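Local coordinates for protein D-hydantoinase (PDB 1NFG) that probably catalyses the stereospecific hydrolysis of the cyclic amide bond of D-hydantoin derivatives, using two zinc ions held in a TIM barrel, at residues E245-M248 against R249-R253; E260-T263 against H264-Y267; N157-D160 against D161-L165. All coordinates share one frame; numbering follows the deposited sequence.

Interaction 1 of 3, residues E245-M248 against R249-R253; sequences EEVM and RAKSR
E245 to M248 and R249 to S252 pair in order through four i to i+4 backbone bonds, from R249 N to E245 O (2.8 Å), A250 N to E246 O, K251 N to V247 O (2.9 Å) and S252 N to M248 O, one regular alpha-helical run in helix 241-253. On one flank E246 and R249 lie side by side and point the same way. The E246 chain folds back at chi2 (-64°), which brings OE1 to the edge of the R249 guanidinium, in its plane, with a weak hydrogen bond of 3.4 Å from NH1 inside a salt bridge. The carboxylate and guanidinium planes stand 86° apart; OE1 makes this bridge, and OE2 goes to R249 of the second subunit. The aliphatic part of R249 passes alongside E245 O before the bend at chi3 (81°) turns the guanidinium aside. The stronger polar partners of this group belong to the second subunit, where E245 and E246 of that chain bind R249 and its own R249 packs against this one. On the inner flank V247 and K251 also run alongside each other, V247 CG1 meeting K251 CE at 3.8 Å, while V247 and A250 pack on strand 257-262 and helix 212-229. The K251 ammonium bonds A257 O and N304 of a third subunit. A water bridges M248 O (3.1 Å, the water donating) and S252 OG (2.9 Å). E245 and E246 thus each pair with R249 of the second subunit, and the reverse. The gathered carboxylates would be expected to favour charged guanidinium groups, and the weak bond within the helix looks secondary to those between subunits.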
loop_
_atom_site.group_PDB
_atom_site.type_symbol
_atom_site.label_atom_id
_atom_site.label_comp_id
_atom_site.label_asym_id
_atom_site.label_seq_id
_atom_site.Cartn_x
_atom_site.Cartn_y
_atom_site.Cartn_z
ATOM N N GLU A 245 6.046 7.250 -4.019
ATOM C CA GLU A 245 5.356 6.328 -3.138
ATOM C C GLU A 245 6.179 5.990 -1.896
ATOM O O GLU A 245 5.636 5.889 -0.787
ATOM C CB GLU A 245 5.003 5.048 -3.884
ATOM C CG GLU A 245 4.047 4.167 -3.115
ATOM C CD GLU A 245 3.659 2.920 -3.882
ATOM O OE1 GLU A 245 3.461 3.011 -5.120
ATOM O OE2 GLU A 245 3.537 1.852 -3.239
ATOM N N GLU A 246 7.485 5.811 -2.074
ATOM C CA GLU A 246 8.351 5.489 -0.946
ATOM C C GLU A 246 8.409 6.669 0.022
ATOM O O GLU A 246 8.424 6.486 1.242
ATOM C CB GLU A 246 9.759 5.146 -1.435
ATOM C CG GLU A 246 9.845 3.900 -2.317
ATOM C CD GLU A 246 9.452 2.621 -1.593
ATOM O OE1 GLU A 246 9.365 2.633 -0.347
ATOM O OE2 GLU A 246 9.242 1.599 -2.277
ATOM N N VAL A 247 8.450 7.882 -0.526
ATOM C CA VAL A 247 8.490 9.081 0.308
ATOM C C VAL A 247 7.225 9.080 1.147
ATOM O O VAL A 247 7.247 9.279 2.368
ATOM C CB VAL A 247 8.522 10.361 -0.558
ATOM C CG1 VAL A 247 8.292 11.593 0.305
ATOM C CG2 VAL A 247 9.862 10.455 -1.283
ATOM N N MET A 248 6.116 8.833 0.470
ATOM C CA MET A 248 4.828 8.796 1.128
ATOM C C MET A 248 4.781 7.730 2.227
ATOM O O MET A 248 4.298 7.993 3.339
ATOM C CB MET A 248 3.741 8.564 0.085
ATOM C CG MET A 248 2.676 9.633 0.097
ATOM S SD MET A 248 3.302 11.314 -0.111
ATOM C CE MET A 248 2.715 11.652 -1.798
ATOM N N ARG A 249 5.296 6.535 1.939
ATOM C CA ARG A 249 5.284 5.474 2.947
ATOM C C ARG A 249 6.115 5.893 4.152
ATOM O O ARG A 249 5.732 5.655 5.298
ATOM C CB ARG A 249 5.817 4.157 2.363
ATOM C CG ARG A 249 5.012 3.656 1.176
ATOM C CD ARG A 249 5.611 2.431 0.523
ATOM N NE ARG A 249 5.285 1.208 1.244
ATOM C CZ ARG A 249 6.192 0.374 1.738
ATOM N NH1 ARG A 249 7.487 0.632 1.589
ATOM N NH2 ARG A 249 5.804 -0.716 2.382
ATOM N N ALA A 250 7.249 6.533 3.890
ATOM C CA ALA A 250 8.120 6.996 4.959
ATOM C C ALA A 250 7.365 8.008 5.827
ATOM O O ALA A 250 7.366 7.906 7.062
ATOM C CB ALA A 250 9.366 7.630 4.369
ATOM N N LYS A 251 6.714 8.981 5.183
ATOM C CA LYS A 251 5.957 9.995 5.922
ATOM C C LYS A 251 4.917 9.363 6.844
ATOM O O LYS A 251 4.740 9.807 7.975
ATOM C CB LYS A 251 5.265 10.971 4.971
ATOM C CG LYS A 251 6.180 11.990 4.315
ATOM C CD LYS A 251 5.415 12.830 3.296
ATOM C CE LYS A 251 6.286 13.904 2.633
ATOM N NZ LYS A 251 6.752 14.964 3.571
ATOM N N SER A 252 4.234 8.325 6.374
ATOM C CA SER A 252 3.232 7.666 7.207
ATOM C C SER A 252 3.819 6.951 8.412
ATOM O O SER A 252 3.169 6.851 9.448
ATOM C CB SER A 252 2.424 6.681 6.381
ATOM O OG SER A 252 1.620 7.393 5.461
ATOM N N ARG A 253 5.045 6.454 8.286
ATOM C CA ARG A 253 5.685 5.768 9.398
ATOM C C ARG A 253 6.161 6.770 10.437
ATOM O O ARG A 253 6.612 6.383 11.506
ATOM C CB ARG A 253 6.889 4.967 8.919
ATOM C CG ARG A 253 6.594 4.002 7.799
ATOM C CD ARG A 253 7.592 2.869 7.815
ATOM N NE ARG A 253 8.945 3.300 7.486
ATOM C CZ ARG A 253 9.384 3.498 6.245
ATOM N NH1 ARG A 253 8.572 3.306 5.212
ATOM N NH2 ARG A 253 10.643 3.870 6.038
HETATM O O HOH W 1 1.696 9.665 3.734
#

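Interaction 2 of 3, residues E260-T263 against H264-Y267; sequences ETCT and HYLY
The C262 backbone N sits at the edge of the Y265 ring, in its plane, while one face of that ring receives H264 CD2 over its centre, 3.7 Å above its plane. The H264 ring in turn has Y265 CD2 above one face, offset toward the rim, and meets F285 edge-to-face. C262 CB touches both rings, obliquely at H264, where it lies 3.4 Å from H264 CE1, and 3.6 Å from Y265 CD2; its SG stays 5.4 Å from the centre of the imidazole. H264 can fold over C262 because CG stands between its backbone N and carbonyl carbon (chi1 49°). T261 CG2 reaches the Y265 stem, crossing it at a slant and touching CB at 3.7 Å. Farther on, T263 O lies at the edge of the Y267 ring, 3.4 Å from CD2. Two successive i to i+3 bonds, Y265 N to C262 O (2.7 Å) and L266 N to T263 O (2.9 Å), turn the chain through a short 3-10 segment as strand 257-262 ends. Such a turn at the end of a barrel strand places these residues beside the metal centre of an amidohydrolase. Y265 lies beside zinc ligand H237, and C262 beside D313. Next to the turn, E260 OE2 accepts from the H57 imidazole ND1, a second-shell bond, and from the backbone N of H237. The two rings thus pack on C262 and on each other, the Y265 hydroxyl is bonded to P287 O, and the turn carbonyls of C262 and T263 accept backbone N-H groups.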
loop_
_atom_site.group_PDB
_atom_site.type_symbol
_atom_site.label_atom_id
_atom_site.label_comp_id
_atom_site.label_asym_id
_atom_site.label_seq_id
_atom_site.Cartn_x
_atom_site.Cartn_y
_atom_site.Cartn_z
ATOM N N GLU A 260 11.121 17.095 -2.947
ATOM C CA GLU A 260 10.877 18.165 -3.906
ATOM C C GLU A 260 10.837 17.564 -5.307
ATOM O O GLU A 260 11.042 16.363 -5.478
ATOM C CB GLU A 260 12.020 19.184 -3.849
ATOM C CG GLU A 260 13.411 18.545 -4.017
ATOM C CD GLU A 260 14.431 19.463 -4.689
ATOM O OE1 GLU A 260 14.594 20.615 -4.230
ATOM O OE2 GLU A 260 15.076 19.033 -5.674
ATOM N N THR A 261 10.548 18.399 -6.302
ATOM C CA THR A 261 10.567 17.967 -7.701
ATOM C C THR A 261 11.209 19.113 -8.457
ATOM O O THR A 261 11.523 20.157 -7.867
ATOM C CB THR A 261 9.187 17.745 -8.325
ATOM O OG1 THR A 261 8.293 17.235 -7.341
ATOM C CG2 THR A 261 9.292 16.729 -9.454
ATOM N N CYS A 262 11.391 18.928 -9.758
ATOM C CA CYS A 262 12.011 19.957 -10.549
ATOM C C CYS A 262 11.221 20.171 -11.823
ATOM O O CYS A 262 10.737 19.229 -12.442
ATOM C CB CYS A 262 13.472 19.577 -10.842
ATOM S SG CYS A 262 14.467 19.254 -9.329
ATOM N N THR A 263 11.097 21.436 -12.192
ATOM C CA THR A 263 10.360 21.857 -13.363
ATOM C C THR A 263 10.255 20.837 -14.489
ATOM O O THR A 263 9.149 20.455 -14.877
ATOM C CB THR A 263 10.973 23.137 -13.926
ATOM O OG1 THR A 263 11.284 24.025 -12.842
ATOM C CG2 THR A 263 10.006 23.812 -14.891
ATOM N N HIS A 264 11.396 20.391 -15.012
ATOM C CA HIS A 264 11.390 19.451 -16.137
ATOM C C HIS A 264 10.695 18.112 -15.890
ATOM O O HIS A 264 10.291 17.437 -16.837
ATOM C CB HIS A 264 12.819 19.227 -16.667
ATOM C CG HIS A 264 13.827 18.925 -15.603
ATOM N ND1 HIS A 264 14.152 19.824 -14.611
ATOM C CD2 HIS A 264 14.571 17.818 -15.370
ATOM C CE1 HIS A 264 15.053 19.282 -13.810
ATOM N NE2 HIS A 264 15.323 18.065 -14.247
ATOM N N TYR A 265 10.543 17.729 -14.629
ATOM C CA TYR A 265 9.872 16.477 -14.317
ATOM C C TYR A 265 8.354 16.628 -14.386
ATOM O O TYR A 265 7.614 15.671 -14.160
ATOM C CB TYR A 265 10.307 15.978 -12.942
ATOM C CG TYR A 265 11.765 15.590 -12.925
ATOM C CD1 TYR A 265 12.247 14.588 -13.771
ATOM C CD2 TYR A 265 12.673 16.243 -12.091
ATOM C CE1 TYR A 265 13.593 14.249 -13.789
ATOM C CE2 TYR A 265 14.025 15.908 -12.099
ATOM C CZ TYR A 265 14.478 14.911 -12.951
ATOM O OH TYR A 265 15.815 14.575 -12.957
ATOM N N LEU A 266 7.897 17.836 -14.707
ATOM C CA LEU A 266 6.472 18.116 -14.837
ATOM C C LEU A 266 6.149 18.367 -16.308
ATOM O O LEU A 266 4.993 18.590 -16.667
ATOM C CB LEU A 266 6.092 19.370 -14.045
ATOM C CG LEU A 266 6.354 19.435 -12.543
ATOM C CD1 LEU A 266 6.043 20.834 -12.055
ATOM C CD2 LEU A 266 5.500 18.410 -11.811
ATOM N N TYR A 267 7.167 18.314 -17.160
ATOM C CA TYR A 267 6.966 18.609 -18.566
ATOM C C TYR A 267 7.646 17.701 -19.572
ATOM O O TYR A 267 7.143 17.524 -20.679
ATOM C CB TYR A 267 7.416 20.048 -18.839
ATOM C CG TYR A 267 6.519 21.099 -18.228
ATOM C CD1 TYR A 267 5.332 21.470 -18.852
ATOM C CD2 TYR A 267 6.848 21.712 -17.018
ATOM C CE1 TYR A 267 4.493 22.420 -18.298
ATOM C CE2 TYR A 267 6.012 22.667 -16.451
ATOM C CZ TYR A 267 4.833 23.016 -17.100
ATOM O OH TYR A 267 3.985 23.958 -16.556
#

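Interaction 3 of 3, residues N157-D160 against D161-L165; sequences NMID and DVTLL
D161 directly follows the N-cap residue D160 and begins the helix. Its carboxylate is used by partners outside the turn: OD1 forms a salt bridge with R221, and OD2 takes a hydrogen bond from N184 of a second subunit. V162 follows on the side of that subunit and packs on its D186. T163 meets both D160 and I159. Its backbone N donates to D160 OD1 at 2.8 Å, the N-cap bond of helix 161-174, and OG1 adds a weak bond to the same oxygen at 3.4 Å; the position of OD1 is less certain, so both lengths are approximate. The cap is reached because D160 carries CG between its backbone N and carbonyl carbon (chi1 56°), and the two side chains cross at about a right angle. The T163 methyl, CG2, lies against I159 CB at 3.6 Å. In the TIM barrel this helix starts after the loop carrying Y153, probably a substrate-binding residue, and leads to the strand before zinc ligand H181. L164 N closes the first helical turn on D160 O at 2.9 Å, and its CB meets I159 CD1 at 4.0 Å. L165 N bonds D161 O, and its side chain packs on L225 and V229 of helix 212-229.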
loop_
_atom_site.group_PDB
_atom_site.type_symbol
_atom_site.label_atom_id
_atom_site.label_comp_id
_atom_site.label_asym_id
_atom_site.label_seq_id
_atom_site.Cartn_x
_atom_site.Cartn_y
_atom_site.Cartn_z
ATOM N N ASN A 157 30.864 10.775 -7.125
ATOM C CA ASN A 157 30.101 11.385 -6.037
ATOM C C ASN A 157 29.589 10.369 -5.022
ATOM O O ASN A 157 29.396 10.696 -3.854
ATOM C CB ASN A 157 28.890 12.137 -6.587
ATOM C CG ASN A 157 29.251 13.464 -7.217
ATOM O OD1 ASN A 157 30.031 13.528 -8.167
ATOM N ND2 ASN A 157 28.670 14.538 -6.695
ATOM N N MET A 158 29.369 9.138 -5.476
ATOM C CA MET A 158 28.815 8.087 -4.632
ATOM C C MET A 158 29.493 7.786 -3.302
ATOM O O MET A 158 30.706 7.602 -3.225
ATOM C CB MET A 158 28.694 6.775 -5.427
ATOM C CG MET A 158 27.941 5.670 -4.665
ATOM S SD MET A 158 27.677 4.093 -5.552
ATOM C CE MET A 158 27.551 4.667 -7.238
ATOM N N ILE A 159 28.676 7.733 -2.256
ATOM C CA ILE A 159 29.124 7.393 -0.918
ATOM C C ILE A 159 28.241 6.207 -0.516
ATOM O O ILE A 159 27.314 5.859 -1.244
ATOM C CB ILE A 159 28.961 8.585 0.058
ATOM C CG1 ILE A 159 27.519 9.112 0.048
ATOM C CG2 ILE A 159 29.930 9.693 -0.334
ATOM C CD1 ILE A 159 26.594 8.420 1.024
ATOM N N ASP A 160 28.510 5.586 0.624
ATOM C CA ASP A 160 27.740 4.417 1.036
ATOM C C ASP A 160 26.828 4.647 2.237
ATOM O O ASP A 160 26.802 5.734 2.806
ATOM C CB ASP A 160 28.704 3.271 1.345
ATOM C CG ASP A 160 29.742 3.653 2.387
ATOM O OD1 ASP A 160 29.357 4.005 3.521
ATOM O OD2 ASP A 160 30.947 3.609 2.077
ATOM N N ASP A 161 26.097 3.607 2.630
ATOM C CA ASP A 161 25.182 3.698 3.758
ATOM C C ASP A 161 25.925 4.095 5.029
ATOM O O ASP A 161 25.383 4.824 5.869
ATOM C CB ASP A 161 24.441 2.364 3.980
ATOM C CG ASP A 161 23.602 1.940 2.774
ATOM O OD1 ASP A 161 23.380 2.761 1.852
ATOM O OD2 ASP A 161 23.153 0.774 2.750
ATOM N N VAL A 162 27.159 3.613 5.175
ATOM C CA VAL A 162 27.973 3.938 6.350
ATOM C C VAL A 162 28.182 5.449 6.408
ATOM O O VAL A 162 28.077 6.069 7.469
ATOM C CB VAL A 162 29.366 3.258 6.291
ATOM C CG1 VAL A 162 30.197 3.666 7.502
ATOM C CG2 VAL A 162 29.206 1.749 6.231
ATOM N N THR A 163 28.476 6.028 5.248
ATOM C CA THR A 163 28.690 7.462 5.130
ATOM C C THR A 163 27.391 8.205 5.438
ATOM O O THR A 163 27.351 9.062 6.327
ATOM C CB THR A 163 29.166 7.820 3.708
ATOM O OG1 THR A 163 30.427 7.182 3.459
ATOM C CG2 THR A 163 29.310 9.329 3.552
ATOM N N LEU A 164 26.333 7.855 4.705
ATOM C CA LEU A 164 25.012 8.458 4.879
ATOM C C LEU A 164 24.577 8.440 6.349
ATOM O O LEU A 164 24.065 9.432 6.872
ATOM C CB LEU A 164 23.990 7.717 4.009
ATOM C CG LEU A 164 22.533 8.192 3.997
ATOM C CD1 LEU A 164 22.470 9.708 3.883
ATOM C CD2 LEU A 164 21.804 7.535 2.829
ATOM N N LEU A 165 24.793 7.313 7.015
ATOM C CA LEU A 165 24.444 7.190 8.420
ATOM C C LEU A 165 25.284 8.152 9.268
ATOM O O LEU A 165 24.785 8.734 10.236
ATOM C CB LEU A 165 24.666 5.749 8.880
ATOM C CG LEU A 165 23.580 4.738 8.491
ATOM C CD1 LEU A 165 24.143 3.326 8.460
ATOM C CD2 LEU A 165 22.433 4.851 9.483
#

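In the fold
From the N terminus the contacts come in the order interaction 3, interaction 1, interaction 2. Each is local, within one continuous stretch, so none closes a long loop, and none nests in or crosses another. Interaction 3 marks the change from loop to helix 161-174. Interaction 1 lies within helix 241-253, and the next element, strand 257-262, runs into interaction 2, with the nearest atoms of the two about 7 Å apart. Helix 212-229 is a common neighbour of interactions 1 and 3, which both also touch the second subunit on the outside of the barrel. Interaction 2 touches no other chain and sits inside, beside the zinc ligands.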